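Local coordinates for protein inositol monophosphatase (Zymomonas mobilis, PDB 4N81) that probably hydrolyses phosphate monoesters such as inositol monophosphate with the help of magnesium ions, at residues A[13-18]-A[59-64]; A[31-34]-A[39-42]; A[115-120]-A[126-131]. One frame throughout, in Å; residues are numbered along the deposited sequence.

Contact 1: residues A[13-18]-A[59-64]; sequences AHRLAD and EQERPE
Arg15 and Glu61 meet in a loose salt bridge, NH2 of Arg15 lying 3.6 Å from OE2 of Glu61. The carboxylate comes to the edge of the guanidinium, near its plane, yet the two flat groups stand 86° apart, so the charges attract without the coplanar grip of a bidentate bridge. Arg15 sends CG anti to its own nitrogen (chi1 170°) and then bends at chi2 and chi3, which brings the NH2 end across to the other helix; Glu61 is bent at chi2. The bridge spans helix 7-24 and the last turn of helix 42-61, a helix pair beside the large sheet in the layered alpha/beta sandwich of the inositol monophosphatase family. It sits on their solvent side, where long charged chains can reach across, probably at little cost. Beneath it Leu16, an apolar residue suited to the helix interface, packs on Met54, Ile57 and Leu58. Just past the helix end, Arg62 turns its NH1 back to the carbonyl oxygen of Glu61, 3.0 Å away and nearly straight at 167°, from above the carbonyl plane. Its NH2 forms a salt bridge with Asp9, a second ionic tie to helix 7-24.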
loop_
_atom_site.group_PDB
_atom_site.type_symbol
_atom_site.label_atom_id
_atom_site.label_comp_id
_atom_site.label_asym_id
_atom_site.label_seq_id
_atom_site.Cartn_x
_atom_site.Cartn_y
_atom_site.Cartn_z
ATOM N N ALA A 13 26.870 2.865 1.148
ATOM C CA ALA A 13 25.523 2.300 1.206
ATOM C C ALA A 13 24.587 3.101 0.304
ATOM O O ALA A 13 23.762 2.525 -0.442
ATOM C CB ALA A 13 25.025 2.269 2.655
ATOM N N HIS A 14 24.757 4.419 0.295
ATOM C CA HIS A 14 23.983 5.240 -0.624
ATOM C C HIS A 14 24.300 4.918 -2.060
ATOM O O HIS A 14 23.396 4.915 -2.929
ATOM C CB HIS A 14 24.292 6.737 -0.405
ATOM C CG HIS A 14 23.531 7.334 0.746
ATOM N ND1 HIS A 14 22.165 7.505 0.718
ATOM C CD2 HIS A 14 23.939 7.771 1.964
ATOM C CE1 HIS A 14 21.761 8.030 1.865
ATOM N NE2 HIS A 14 22.819 8.194 2.646
ATOM N N ARG A 15 25.581 4.640 -2.325
ATOM C CA ARG A 15 25.933 4.283 -3.711
ATOM C C ARG A 15 25.283 2.966 -4.151
ATOM O O ARG A 15 24.771 2.847 -5.277
ATOM C CB ARG A 15 27.479 4.255 -3.882
ATOM C CG ARG A 15 27.961 3.654 -5.209
ATOM C CD ARG A 15 29.269 4.286 -5.741
ATOM N NE ARG A 15 30.525 3.672 -5.292
ATOM C CZ ARG A 15 31.217 4.060 -4.214
ATOM N NH1 ARG A 15 30.747 5.034 -3.430
ATOM N NH2 ARG A 15 32.364 3.455 -3.893
ATOM N N LEU A 16 25.225 2.002 -3.226
ATOM C CA LEU A 16 24.593 0.729 -3.537
ATOM C C LEU A 16 23.109 0.946 -3.772
ATOM O O LEU A 16 22.514 0.373 -4.694
ATOM C CB LEU A 16 24.809 -0.262 -2.387
ATOM C CG LEU A 16 26.286 -0.599 -2.090
ATOM C CD1 LEU A 16 26.322 -1.510 -0.887
ATOM C CD2 LEU A 16 26.973 -1.283 -3.266
ATOM N N ALA A 17 22.499 1.818 -2.974
ATOM C CA ALA A 17 21.071 2.036 -3.174
ATOM C C ALA A 17 20.798 2.691 -4.514
ATOM O O ALA A 17 19.799 2.328 -5.196
ATOM C CB ALA A 17 20.425 2.846 -2.018
ATOM N N ASP A 18 21.686 3.603 -4.918
ATOM C CA ASP A 18 21.518 4.285 -6.214
ATOM C C ASP A 18 21.658 3.317 -7.388
ATOM O O ASP A 18 20.876 3.332 -8.361
ATOM C CB ASP A 18 22.601 5.362 -6.428
ATOM C CG ASP A 18 22.448 6.545 -5.474
ATOM O OD1 ASP A 18 21.364 6.669 -4.852
ATOM O OD2 ASP A 18 23.417 7.346 -5.370
ATOM N N GLU A 59 32.616 -6.306 -3.705
ATOM C CA GLU A 59 33.836 -7.072 -3.922
ATOM C C GLU A 59 34.995 -6.149 -4.237
ATOM O O GLU A 59 36.133 -6.402 -3.819
ATOM C CB GLU A 59 33.646 -8.094 -5.042
ATOM C CG GLU A 59 32.915 -9.364 -4.582
ATOM C CD GLU A 59 32.110 -10.037 -5.694
ATOM O OE1 GLU A 59 31.242 -10.889 -5.369
ATOM O OE2 GLU A 59 32.332 -9.704 -6.883
ATOM N N GLN A 60 34.736 -5.048 -4.935
ATOM C CA GLN A 60 35.862 -4.123 -5.114
ATOM C C GLN A 60 36.188 -3.217 -3.901
ATOM O O GLN A 60 37.353 -3.016 -3.592
ATOM C CB GLN A 60 35.729 -3.293 -6.398
ATOM C CG GLN A 60 36.861 -2.308 -6.572
ATOM C CD GLN A 60 37.039 -1.817 -8.000
ATOM O OE1 GLN A 60 36.091 -1.340 -8.630
ATOM N NE2 GLN A 60 38.260 -1.931 -8.520
ATOM N N GLU A 61 35.178 -2.651 -3.240
ATOM C CA GLU A 61 35.413 -1.635 -2.217
ATOM C C GLU A 61 35.470 -2.187 -0.803
ATOM O O GLU A 61 35.984 -1.516 0.091
ATOM C CB GLU A 61 34.328 -0.554 -2.236
ATOM C CG GLU A 61 33.944 -0.027 -3.581
ATOM C CD GLU A 61 34.953 0.931 -4.122
ATOM O OE1 GLU A 61 35.893 1.313 -3.378
ATOM O OE2 GLU A 61 34.805 1.297 -5.307
ATOM N N ARG A 62 34.912 -3.373 -0.566
ATOM C CA ARG A 62 35.023 -3.937 0.774
ATOM C C ARG A 62 35.448 -5.376 0.693
ATOM O O ARG A 62 34.726 -6.258 1.116
ATOM C CB ARG A 62 33.685 -3.810 1.521
ATOM C CG ARG A 62 33.311 -2.365 1.785
ATOM C CD ARG A 62 34.259 -1.668 2.779
ATOM N NE ARG A 62 33.688 -0.388 3.174
ATOM C CZ ARG A 62 33.843 0.743 2.497
ATOM N NH1 ARG A 62 34.590 0.756 1.403
ATOM N NH2 ARG A 62 33.241 1.862 2.908
ATOM N N PRO A 63 36.701 -5.605 0.226
ATOM C CA PRO A 63 37.208 -6.960 -0.011
ATOM C C PRO A 63 37.194 -7.816 1.240
ATOM O O PRO A 63 36.988 -9.028 1.169
ATOM C CB PRO A 63 38.649 -6.721 -0.478
ATOM C CG PRO A 63 38.637 -5.348 -1.037
ATOM C CD PRO A 63 37.634 -4.568 -0.218
ATOM N N GLU A 64 37.417 -7.190 2.385
ATOM C CA GLU A 64 37.466 -7.952 3.639
ATOM C C GLU A 64 36.105 -8.219 4.325
ATOM O O GLU A 64 36.042 -8.999 5.293
ATOM C CB GLU A 64 38.442 -7.284 4.608
ATOM C CG GLU A 64 39.781 -6.917 3.944
ATOM C CD GLU A 64 40.664 -6.080 4.851
ATOM O OE1 GLU A 64 40.248 -5.799 6.010
ATOM O OE2 GLU A 64 41.767 -5.691 4.400
#

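Contact 2: residues A[31-34]-A[39-42]; sequences PLTI and DHSP
The loop that joins helix 7-24 to helix 42-61 folds back on itself here, and its returning arm, residues 39-42, forms an Asx turn that leads into the second helix. OD1 of Asp39 accepts two bonds: the backbone N of Ser41, 2.8 Å away, reaches it on the anti side and out of the carboxylate plane, while OG of Ser41, at 2.7 Å, uses the syn lone pair. Ser41 holds the N-cap position, for which a short hydroxyl side chain is well suited. A first-turn nitrogen has no helical carbonyl to bond, so Pro42 costs no helix hydrogen bond there. Across the loop the touches are mostly apolar. CD1 of Leu32 lies 4.0 Å from CB of Ser41 and also reaches CD of Pro42, the two side chains crossing at about a right angle; Arg145 of the second subunit packs on Leu32 too. CG of Pro42 comes within 3.4 Å of the carbonyl oxygen of Pro31. Thr33 places CG2 anti to N (chi1 -64° for OG1), setting the methyl 3.9 Å from CB of His40 and leaving OG1 to a water. The same water donates to Pro31 O and His40 O; a second water accepts from His40 N at 3.0 Å and donates to Thr33 O. The arms are thus joined by apolar touches and water, with no direct hydrogen bond between them.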
loop_
_atom_site.group_PDB
_atom_site.type_symbol
_atom_site.label_atom_id
_atom_site.label_comp_id
_atom_site.label_asym_id
_atom_site.label_seq_id
_atom_site.Cartn_x
_atom_site.Cartn_y
_atom_site.Cartn_z
ATOM N N PRO A 31 4.852 -5.528 -18.097
ATOM C CA PRO A 31 3.893 -6.636 -18.306
ATOM C C PRO A 31 4.399 -7.917 -17.631
ATOM O O PRO A 31 5.605 -8.107 -17.524
ATOM C CB PRO A 31 3.918 -6.842 -19.838
ATOM C CG PRO A 31 4.392 -5.550 -20.384
ATOM C CD PRO A 31 5.363 -4.966 -19.371
ATOM N N LEU A 32 3.508 -8.762 -17.125
ATOM C CA LEU A 32 3.932 -9.959 -16.392
ATOM C C LEU A 32 3.670 -11.244 -17.167
ATOM O O LEU A 32 2.535 -11.587 -17.463
ATOM C CB LEU A 32 3.227 -9.991 -15.010
ATOM C CG LEU A 32 3.404 -11.227 -14.172
ATOM C CD1 LEU A 32 4.916 -11.510 -13.843
ATOM C CD2 LEU A 32 2.609 -11.044 -12.873
ATOM N N THR A 33 4.738 -11.916 -17.560
ATOM C CA THR A 33 4.617 -13.149 -18.321
ATOM C C THR A 33 4.273 -14.286 -17.362
ATOM O O THR A 33 4.786 -14.314 -16.246
ATOM C CB THR A 33 5.948 -13.424 -19.042
ATOM O OG1 THR A 33 6.171 -12.363 -19.980
ATOM C CG2 THR A 33 5.922 -14.790 -19.842
ATOM N N ILE A 34 3.467 -15.248 -17.799
ATOM C CA ILE A 34 3.118 -16.348 -16.907
ATOM C C ILE A 34 3.268 -17.705 -17.568
ATOM O O ILE A 34 3.380 -17.792 -18.763
ATOM C CB ILE A 34 1.668 -16.263 -16.443
ATOM C CG1 ILE A 34 0.747 -16.232 -17.672
ATOM C CG2 ILE A 34 1.517 -15.069 -15.486
ATOM C CD1 ILE A 34 -0.727 -16.200 -17.308
ATOM N N ASP A 39 11.307 -18.739 -15.875
ATOM C CA ASP A 39 10.851 -17.518 -15.210
ATOM C C ASP A 39 11.244 -16.279 -16.016
ATOM O O ASP A 39 12.411 -15.838 -16.043
ATOM C CB ASP A 39 11.444 -17.461 -13.778
ATOM C CG ASP A 39 11.057 -16.202 -13.001
ATOM O OD1 ASP A 39 10.249 -15.363 -13.474
ATOM O OD2 ASP A 39 11.546 -16.057 -11.854
ATOM N N HIS A 40 10.246 -15.706 -16.671
ATOM C CA HIS A 40 10.441 -14.507 -17.482
ATOM C C HIS A 40 10.003 -13.260 -16.710
ATOM O O HIS A 40 9.731 -12.214 -17.315
ATOM C CB HIS A 40 9.609 -14.650 -18.737
ATOM C CG HIS A 40 10.197 -15.597 -19.742
ATOM N ND1 HIS A 40 10.330 -15.267 -21.074
ATOM C CD2 HIS A 40 10.720 -16.845 -19.606
ATOM C CE1 HIS A 40 10.853 -16.296 -21.732
ATOM N NE2 HIS A 40 11.105 -17.262 -20.863
ATOM N N SER A 41 9.827 -13.368 -15.395
ATOM C CA SER A 41 9.247 -12.225 -14.656
ATOM C C SER A 41 10.206 -11.016 -14.516
ATOM O O SER A 41 11.411 -11.180 -14.293
ATOM C CB SER A 41 8.751 -12.647 -13.266
ATOM O OG SER A 41 9.866 -12.880 -12.431
ATOM N N PRO A 42 9.657 -9.789 -14.632
ATOM C CA PRO A 42 10.456 -8.568 -14.412
ATOM C C PRO A 42 11.082 -8.493 -13.015
ATOM O O PRO A 42 12.213 -7.974 -12.880
ATOM C CB PRO A 42 9.424 -7.429 -14.560
ATOM C CG PRO A 42 8.330 -8.007 -15.411
ATOM C CD PRO A 42 8.269 -9.493 -15.050
HETATM O O HOH W 1 7.380 -10.599 -18.319
HETATM O O HOH W 2 7.321 -16.254 -16.405
#

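Contact 3: residues A[115-120]-A[126-131]; sequences LGIINQ and RWVGVK
Arg126 and Asn119 face each other across a non-hydrogen-bonded pair of the antiparallel hairpin formed by strands 112-120 and 125-130. From CB, 3.5 Å from OD1 of Asn119, the arginine chain runs extended through CG to CD. CG packs 3.9 Å from CG2 of Ile117, and CD also lies near that methyl. The bend at chi3 (-62°) then turns the edge of the guanidinium to OD1 of Asn119, the amide and guanidinium planes 78° apart. NE donates to this oxygen at 2.8 Å, a fairly straight bond (165°) in the guanidinium plane but from above the amide plane. NH2 adds a weak bond to the same oxygen; NH2 and NH1 also reach Asp18 and His14 of helix 7-24. A long arginine suits this place: its methylenes lie against CG2 of Ile117 while its polar end reaches Asn119 and helix 7-24.

Four backbone hydrogen bonds join the strands, two at the Gly116–Gly129 pair and two at Ile118–Trp127. The shortest runs from Gly129 N to Gly116 O, 2.8 Å, and CA-H...O contacts fill the intervals, as between Ile117 CA and Trp127 O. On the face carrying Ile117, CG1 of that residue lies 4.0 Å from CG2 of Val128, the two branched side chains side by side and pointing the same way. On the other face Ile118 packs against Trp127: its CG2 touches CE3 of Trp127 at 3.6 Å, while its CD1 lies over the indole toward the rim. The Ile118 side chain is about 7 Å from that of Asp89, a predicted magnesium ligand.

The Ile117 face receives helix 7-24, with Ala13 on Ile117 and His14 on Val128. The Trp127 face meets helix 214-220 through Ile217, and Phe137 and Tyr188 contact the indole edge-to-face. Strands 102-109 and 133-137 continue the sheet on either side.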
loop_
_atom_site.group_PDB
_atom_site.type_symbol
_atom_site.label_atom_id
_atom_site.label_comp_id
_atom_site.label_asym_id
_atom_site.label_seq_id
_atom_site.Cartn_x
_atom_site.Cartn_y
_atom_site.Cartn_z
ATOM N N LEU A 115 24.017 -0.461 10.478
ATOM C CA LEU A 115 23.692 0.583 9.474
ATOM C C LEU A 115 22.609 0.016 8.591
ATOM O O LEU A 115 22.676 -1.154 8.269
ATOM C CB LEU A 115 24.985 0.842 8.623
ATOM C CG LEU A 115 25.044 1.770 7.414
ATOM C CD1 LEU A 115 26.556 1.894 7.077
ATOM C CD2 LEU A 115 24.335 1.262 6.212
ATOM N N GLY A 116 21.626 0.827 8.186
ATOM C CA GLY A 116 20.566 0.308 7.340
ATOM C C GLY A 116 20.028 1.402 6.438
ATOM O O GLY A 116 19.906 2.552 6.859
ATOM N N ILE A 117 19.678 1.049 5.207
ATOM C CA ILE A 117 18.969 1.957 4.315
ATOM C C ILE A 117 17.738 1.215 3.802
ATOM O O ILE A 117 17.831 -0.011 3.452
ATOM C CB ILE A 117 19.878 2.401 3.109
ATOM C CG1 ILE A 117 20.946 3.405 3.591
ATOM C CG2 ILE A 117 19.042 3.069 2.001
ATOM C CD1 ILE A 117 21.827 3.990 2.468
ATOM N N ILE A 118 16.604 1.930 3.783
ATOM C CA ILE A 118 15.443 1.523 2.979
ATOM C C ILE A 118 15.353 2.527 1.847
ATOM O O ILE A 118 15.269 3.732 2.102
ATOM C CB ILE A 118 14.086 1.640 3.745
ATOM C CG1 ILE A 118 14.030 0.683 4.979
ATOM C CG2 ILE A 118 12.924 1.317 2.791
ATOM C CD1 ILE A 118 12.954 1.167 6.068
ATOM N N ASN A 119 15.309 2.055 0.604
ATOM C CA ASN A 119 15.146 2.991 -0.494
ATOM C C ASN A 119 13.993 2.604 -1.381
ATOM O O ASN A 119 13.989 1.497 -1.922
ATOM C CB ASN A 119 16.410 3.052 -1.360
ATOM C CG ASN A 119 16.327 4.173 -2.414
ATOM O OD1 ASN A 119 16.246 5.335 -2.063
ATOM N ND2 ASN A 119 16.318 3.808 -3.704
ATOM N N GLN A 120 13.063 3.536 -1.588
ATOM C CA GLN A 120 11.935 3.284 -2.493
ATOM C C GLN A 120 12.341 4.005 -3.752
ATOM O O GLN A 120 12.336 5.245 -3.800
ATOM C CB GLN A 120 10.664 3.948 -1.878
ATOM C CG GLN A 120 9.366 3.154 -2.251
ATOM C CD GLN A 120 9.268 2.921 -3.757
ATOM O OE1 GLN A 120 9.339 3.865 -4.544
ATOM N NE2 GLN A 120 9.125 1.676 -4.158
ATOM N N ARG A 126 14.006 7.691 0.943
ATOM C CA ARG A 126 15.147 6.964 1.459
ATOM C C ARG A 126 15.307 7.204 2.966
ATOM O O ARG A 126 15.462 8.360 3.415
ATOM C CB ARG A 126 16.432 7.390 0.734
ATOM C CG ARG A 126 17.658 6.577 1.219
ATOM C CD ARG A 126 18.923 6.826 0.338
ATOM N NE ARG A 126 18.665 6.400 -1.036
ATOM C CZ ARG A 126 19.560 6.417 -2.029
ATOM N NH1 ARG A 126 20.816 6.828 -1.827
ATOM N NH2 ARG A 126 19.182 6.008 -3.236
ATOM N N TRP A 127 15.223 6.114 3.726
ATOM C CA TRP A 127 15.464 6.132 5.172
ATOM C C TRP A 127 16.902 5.656 5.422
ATOM O O TRP A 127 17.290 4.649 4.835
ATOM C CB TRP A 127 14.552 5.080 5.820
ATOM C CG TRP A 127 13.087 5.417 5.901
ATOM C CD1 TRP A 127 12.418 5.946 7.007
ATOM C CD2 TRP A 127 12.104 5.245 4.870
ATOM N NE1 TRP A 127 11.076 6.136 6.681
ATOM C CE2 TRP A 127 10.851 5.684 5.400
ATOM C CE3 TRP A 127 12.154 4.796 3.534
ATOM C CZ2 TRP A 127 9.648 5.606 4.658
ATOM C CZ3 TRP A 127 10.961 4.738 2.791
ATOM C CH2 TRP A 127 9.724 5.135 3.357
ATOM N N VAL A 128 17.666 6.353 6.283
ATOM C CA VAL A 128 19.023 5.917 6.613
ATOM C C VAL A 128 19.153 5.875 8.131
ATOM O O VAL A 128 18.922 6.899 8.799
ATOM C CB VAL A 128 20.074 6.916 6.100
ATOM C CG1 VAL A 128 21.499 6.377 6.387
ATOM C CG2 VAL A 128 19.854 7.159 4.598
ATOM N N GLY A 129 19.545 4.714 8.673
ATOM C CA GLY A 129 19.783 4.583 10.108
ATOM C C GLY A 129 21.189 4.084 10.389
ATOM O O GLY A 129 21.758 3.313 9.586
ATOM N N VAL A 130 21.781 4.517 11.505
ATOM C CA VAL A 130 23.160 4.129 11.812
ATOM C C VAL A 130 23.272 4.155 13.331
ATOM O O VAL A 130 22.619 4.989 14.003
ATOM C CB VAL A 130 24.208 5.171 11.293
ATOM C CG1 VAL A 130 25.625 4.653 11.476
ATOM C CG2 VAL A 130 23.963 5.554 9.853
ATOM N N LYS A 131 24.152 3.317 13.854
ATOM C CA LYS A 131 24.222 3.045 15.278
ATOM C C LYS A 131 24.488 4.344 16.056
ATOM O O LYS A 131 24.011 4.510 17.171
ATOM C CB LYS A 131 25.400 2.067 15.482
ATOM C CG LYS A 131 25.911 1.898 16.888
ATOM C CD LYS A 131 27.090 0.908 16.893
ATOM C CE LYS A 131 27.604 0.628 18.297
ATOM N NZ LYS A 131 28.479 -0.593 18.291
#

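Contact 3 is buried, whereas contacts 1 and 2 lie at the surface, and their chemistry follows. The hairpin of contact 3 relies on backbone hydrogen bonds and close apolar packing; contact 1 depends on one long ion pair, and contact 2 on sparse apolar touches and bridging water. Helix 7-24 unites contacts 1 and 3: it meets helix 42-61 through Leu16 and, at the surface, Arg15, and the sheet through His14 and Asp18, whose OD1 lies 2.8 Å from NH2 of Arg126. Contact 2 belongs to the connection between the same two helices, but at their far end, its nearest atoms about 15 Å from contact 1 and about 13 Å from contact 3.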